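Local coordinates for protein endonuclease III (PDB 1ORN) that is an iron-sulfur DNA glycosylase, probably removing damaged bases in base excision repair, here covalently trapped on DNA, at residues L76-D79 and I80-I83. Numbering follows the deposited sequence.
Sequences LEQD and IRSI. With nucleotides of chain A.
Ile80 N reaches back to Leu76 O at 3.2 Å, the last helical bond of helix 73-79. Chi1 of 66° puts Ile80 CG1 between the backbone N and the carbonyl carbon, 3.4 Å from Leu76 O; the other branch, CG2, lies 4.4 Å from Leu76 CD1. The side chain also packs on Leu58 and Ala90. Arg81 N makes a weak bond to Gln78 O. From there the chain enters a 3-10 turn (81-83), within the loop from helix 73-79 to helix 86-103 of the HhH-GPD fold, and runs along the DNA backbone. The Arg81 side chain passes alongside Gln78, whose OE1 touches Arg81 CD at 3.6 Å. DT7 C5' of chain A sits over one face of the Arg81 guanidinium, 4.0 Å above its plane, while DG8 OP1 of chain A lies in that plane at the edge, a long 3.9 Å from Arg81 NH1; an alanine here would probably strip the sugar of its flat cover and the phosphate of a nearby positive charge. Ser82 N donates to a water that binds Asp79 O weakly, while Ser82 OG donates to the same OP1 at 3.0 Å. Ile83 O accepts a hydrogen bond from N2 of another guanine of the bound DNA.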
ATOM      1  N   LEU C  76      16.250 -15.432 -10.388  1.00 41.34           N
ATOM      2  CA  LEU C  76      15.072 -14.720  -9.905  1.00 40.41           C
ATOM      3  C   LEU C  76      15.243 -13.221 -10.163  1.00 40.27           C
ATOM      4  O   LEU C  76      14.281 -12.521 -10.489  1.00 39.46           O
ATOM      5  CB  LEU C  76      14.861 -14.989  -8.409  1.00 38.39           C
ATOM      6  CG  LEU C  76      13.659 -14.280  -7.768  1.00 37.05           C
ATOM      7  CD1 LEU C  76      12.365 -14.716  -8.460  1.00 34.99           C
ATOM      8  CD2 LEU C  76      13.600 -14.600  -6.284  1.00 37.09           C
ATOM      9  N   GLU C  77      16.471 -12.730 -10.023  1.00 40.16           N
ATOM     10  CA  GLU C  77      16.748 -11.316 -10.260  1.00 42.03           C
ATOM     11  C   GLU C  77      16.284 -10.911 -11.654  1.00 41.75           C
ATOM     12  O   GLU C  77      15.632  -9.883 -11.828  1.00 41.31           O
ATOM     13  CB  GLU C  77      18.246 -11.021 -10.122  1.00 42.98           C
ATOM     14  CG  GLU C  77      18.763 -10.989  -8.688  1.00 44.08           C
ATOM     15  CD  GLU C  77      20.225 -10.553  -8.600  1.00 46.61           C
ATOM     16  OE1 GLU C  77      20.755 -10.457  -7.473  1.00 47.43           O
ATOM     17  OE2 GLU C  77      20.844 -10.303  -9.659  1.00 47.83           O
ATOM     18  N   GLN C  78      16.621 -11.722 -12.651  1.00 42.86           N
ATOM     19  CA  GLN C  78      16.224 -11.426 -14.021  1.00 44.11           C
ATOM     20  C   GLN C  78      14.713 -11.492 -14.206  1.00 44.01           C
ATOM     21  O   GLN C  78      14.133 -10.680 -14.929  1.00 45.21           O
ATOM     22  CB  GLN C  78      16.907 -12.390 -14.997  1.00 45.42           C
ATOM     23  CG  GLN C  78      18.385 -12.099 -15.205  1.00 47.56           C
ATOM     24  CD  GLN C  78      18.641 -10.641 -15.549  1.00 48.70           C
ATOM     25  OE1 GLN C  78      18.072 -10.105 -16.503  1.00 48.50           O
ATOM     26  NE2 GLN C  78      19.496  -9.988 -14.766  1.00 49.74           N
ATOM     27  N   ASP C  79      14.078 -12.453 -13.544  1.00 42.78           N
ATOM     28  CA  ASP C  79      12.634 -12.624 -13.645  1.00 42.82           C
ATOM     29  C   ASP C  79      11.836 -11.417 -13.147  1.00 41.04           C
ATOM     30  O   ASP C  79      10.711 -11.195 -13.595  1.00 41.58           O
ATOM     31  CB  ASP C  79      12.206 -13.884 -12.884  1.00 44.77           C
ATOM     32  CG  ASP C  79      12.521 -15.158 -13.648  1.00 46.60           C
ATOM     33  OD1 ASP C  79      12.485 -16.248 -13.040  1.00 48.51           O
ATOM     34  OD2 ASP C  79      12.795 -15.067 -14.864  1.00 48.36           O
ATOM     35  N   ILE C  80      12.414 -10.642 -12.230  1.00 40.03           N
ATOM     36  CA  ILE C  80      11.738  -9.460 -11.686  1.00 38.12           C
ATOM     37  C   ILE C  80      12.515  -8.177 -11.964  1.00 38.95           C
ATOM     38  O   ILE C  80      12.238  -7.134 -11.373  1.00 36.87           O
ATOM     39  CB  ILE C  80      11.547  -9.561 -10.150  1.00 36.68           C
ATOM     40  CG1 ILE C  80      12.906  -9.534  -9.446  1.00 36.62           C
ATOM     41  CG2 ILE C  80      10.780 -10.820  -9.799  1.00 36.79           C
ATOM     42  CD1 ILE C  80      12.818  -9.468  -7.929  1.00 36.87           C
ATOM     43  N   ARG C  81      13.479  -8.249 -12.875  1.00 39.26           N
ATOM     44  CA  ARG C  81      14.305  -7.089 -13.203  1.00 40.37           C
ATOM     45  C   ARG C  81      13.539  -5.806 -13.533  1.00 38.86           C
ATOM     46  O   ARG C  81      13.952  -4.720 -13.129  1.00 39.83           O
ATOM     47  CB  ARG C  81      15.245  -7.427 -14.366  1.00 42.54           C
ATOM     48  CG  ARG C  81      16.135  -6.270 -14.789  1.00 45.78           C
ATOM     49  CD  ARG C  81      17.080  -6.663 -15.920  1.00 46.59           C
ATOM     50  NE  ARG C  81      17.862  -5.519 -16.383  1.00 50.40           N
ATOM     51  CZ  ARG C  81      17.351  -4.475 -17.032  1.00 51.37           C
ATOM     52  NH1 ARG C  81      16.052  -4.427 -17.300  1.00 53.01           N
ATOM     53  NH2 ARG C  81      18.136  -3.473 -17.405  1.00 52.82           N
ATOM     54  N   SER C  82      12.430  -5.926 -14.258  1.00 39.28           N
ATOM     55  CA  SER C  82      11.642  -4.762 -14.657  1.00 38.23           C
ATOM     56  C   SER C  82      10.961  -4.004 -13.519  1.00 38.13           C
ATOM     57  O   SER C  82      10.444  -2.907 -13.726  1.00 37.78           O
ATOM     58  CB  SER C  82      10.590  -5.168 -15.693  1.00 40.44           C
ATOM     59  OG  SER C  82      11.210  -5.530 -16.916  1.00 42.19           O
ATOM     60  N   ILE C  83      10.957  -4.590 -12.327  1.00 36.29           N
ATOM     61  CA  ILE C  83      10.343  -3.960 -11.161  1.00 35.31           C
ATOM     62  C   ILE C  83      11.258  -2.867 -10.597  1.00 35.94           C
ATOM     63  O   ILE C  83      10.791  -1.858 -10.057  1.00 33.70           O
ATOM     64  CB  ILE C  83      10.088  -5.011 -10.037  1.00 36.45           C
ATOM     65  CG1 ILE C  83       9.075  -6.063 -10.507  1.00 36.63           C
ATOM     66  CG2 ILE C  83       9.599  -4.322  -8.768  1.00 35.82           C
ATOM     67  CD1 ILE C  83       7.678  -5.533 -10.721  1.00 36.73           C
TER
ATOM     68  P    DT A   7      18.374  -0.357 -13.309  1.00 48.38           P
ATOM     69  OP1  DT A   7      19.409  -1.415 -13.177  1.00 47.67           O
ATOM     70  OP2  DT A   7      18.768   1.010 -13.738  1.00 49.30           O
ATOM     71  O5'  DT A   7      17.231  -0.882 -14.283  1.00 47.05           O
ATOM     72  C5'  DT A   7      16.484  -2.046 -13.943  1.00 48.13           C
ATOM     73  C4'  DT A   7      15.006  -1.818 -14.164  1.00 46.81           C
ATOM     74  O4'  DT A   7      14.471  -0.881 -13.194  1.00 44.61           O
ATOM     75  C3'  DT A   7      14.622  -1.278 -15.543  1.00 46.94           C
ATOM     76  O3'  DT A   7      13.529  -2.043 -16.054  1.00 49.11           O
ATOM     77  C2'  DT A   7      14.200   0.157 -15.266  1.00 45.83           C
ATOM     78  C1'  DT A   7      13.649   0.070 -13.850  1.00 44.25           C
ATOM     79  N1   DT A   7      13.695   1.332 -13.073  1.00 43.27           N
ATOM     80  C2   DT A   7      12.525   1.790 -12.490  1.00 42.09           C
ATOM     81  O2   DT A   7      11.456   1.212 -12.594  1.00 43.00           O
ATOM     82  N3   DT A   7      12.659   2.958 -11.773  1.00 41.11           N
ATOM     83  C4   DT A   7      13.812   3.696 -11.586  1.00 39.48           C
ATOM     84  O4   DT A   7      13.782   4.716 -10.902  1.00 38.45           O
ATOM     85  C5   DT A   7      14.993   3.169 -12.236  1.00 39.89           C
ATOM     86  C7   DT A   7      16.284   3.913 -12.108  1.00 41.69           C
ATOM     87  C6   DT A   7      14.877   2.028 -12.934  1.00 41.53           C
ATOM     88  P    DG A   8      13.010  -1.797 -17.553  1.00 51.18           P
ATOM     89  OP1  DG A   8      12.476  -3.086 -18.058  1.00 48.66           O
ATOM     90  OP2  DG A   8      14.068  -1.090 -18.317  1.00 50.88           O
ATOM     91  O5'  DG A   8      11.783  -0.810 -17.338  1.00 51.61           O
ATOM     92  C5'  DG A   8      10.679  -1.219 -16.537  1.00 53.87           C
ATOM     93  C4'  DG A   8       9.589  -0.177 -16.569  1.00 55.00           C
ATOM     94  O4'  DG A   8       9.873   0.894 -15.640  1.00 55.32           O
ATOM     95  C3'  DG A   8       9.374   0.476 -17.933  1.00 56.10           C
ATOM     96  O3'  DG A   8       7.977   0.550 -18.196  1.00 57.89           O
ATOM     97  C2'  DG A   8       9.980   1.860 -17.766  1.00 55.93           C
ATOM     98  C1'  DG A   8       9.752   2.147 -16.292  1.00 55.10           C
ATOM     99  N9   DG A   8      10.716   3.059 -15.681  1.00 53.50           N
ATOM    100  C8   DG A   8      12.075   3.084 -15.878  1.00 53.06           C
ATOM    101  N7   DG A   8      12.679   4.008 -15.178  1.00 52.15           N
ATOM    102  C5   DG A   8      11.656   4.634 -14.479  1.00 51.50           C
ATOM    103  C6   DG A   8      11.697   5.714 -13.553  1.00 50.07           C
ATOM    104  O6   DG A   8      12.678   6.351 -13.153  1.00 49.84           O
ATOM    105  N1   DG A   8      10.428   6.030 -13.080  1.00 50.26           N
ATOM    106  C2   DG A   8       9.268   5.394 -13.445  1.00 49.94           C
ATOM    107  N2   DG A   8       8.142   5.847 -12.872  1.00 49.71           N
ATOM    108  N3   DG A   8       9.215   4.388 -14.305  1.00 51.36           N
ATOM    109  C4   DG A   8      10.436   4.062 -14.780  1.00 51.71           C
TER
HETATM  110  O   HOH W   1      11.261  -8.374 -15.286  1.00 44.66           O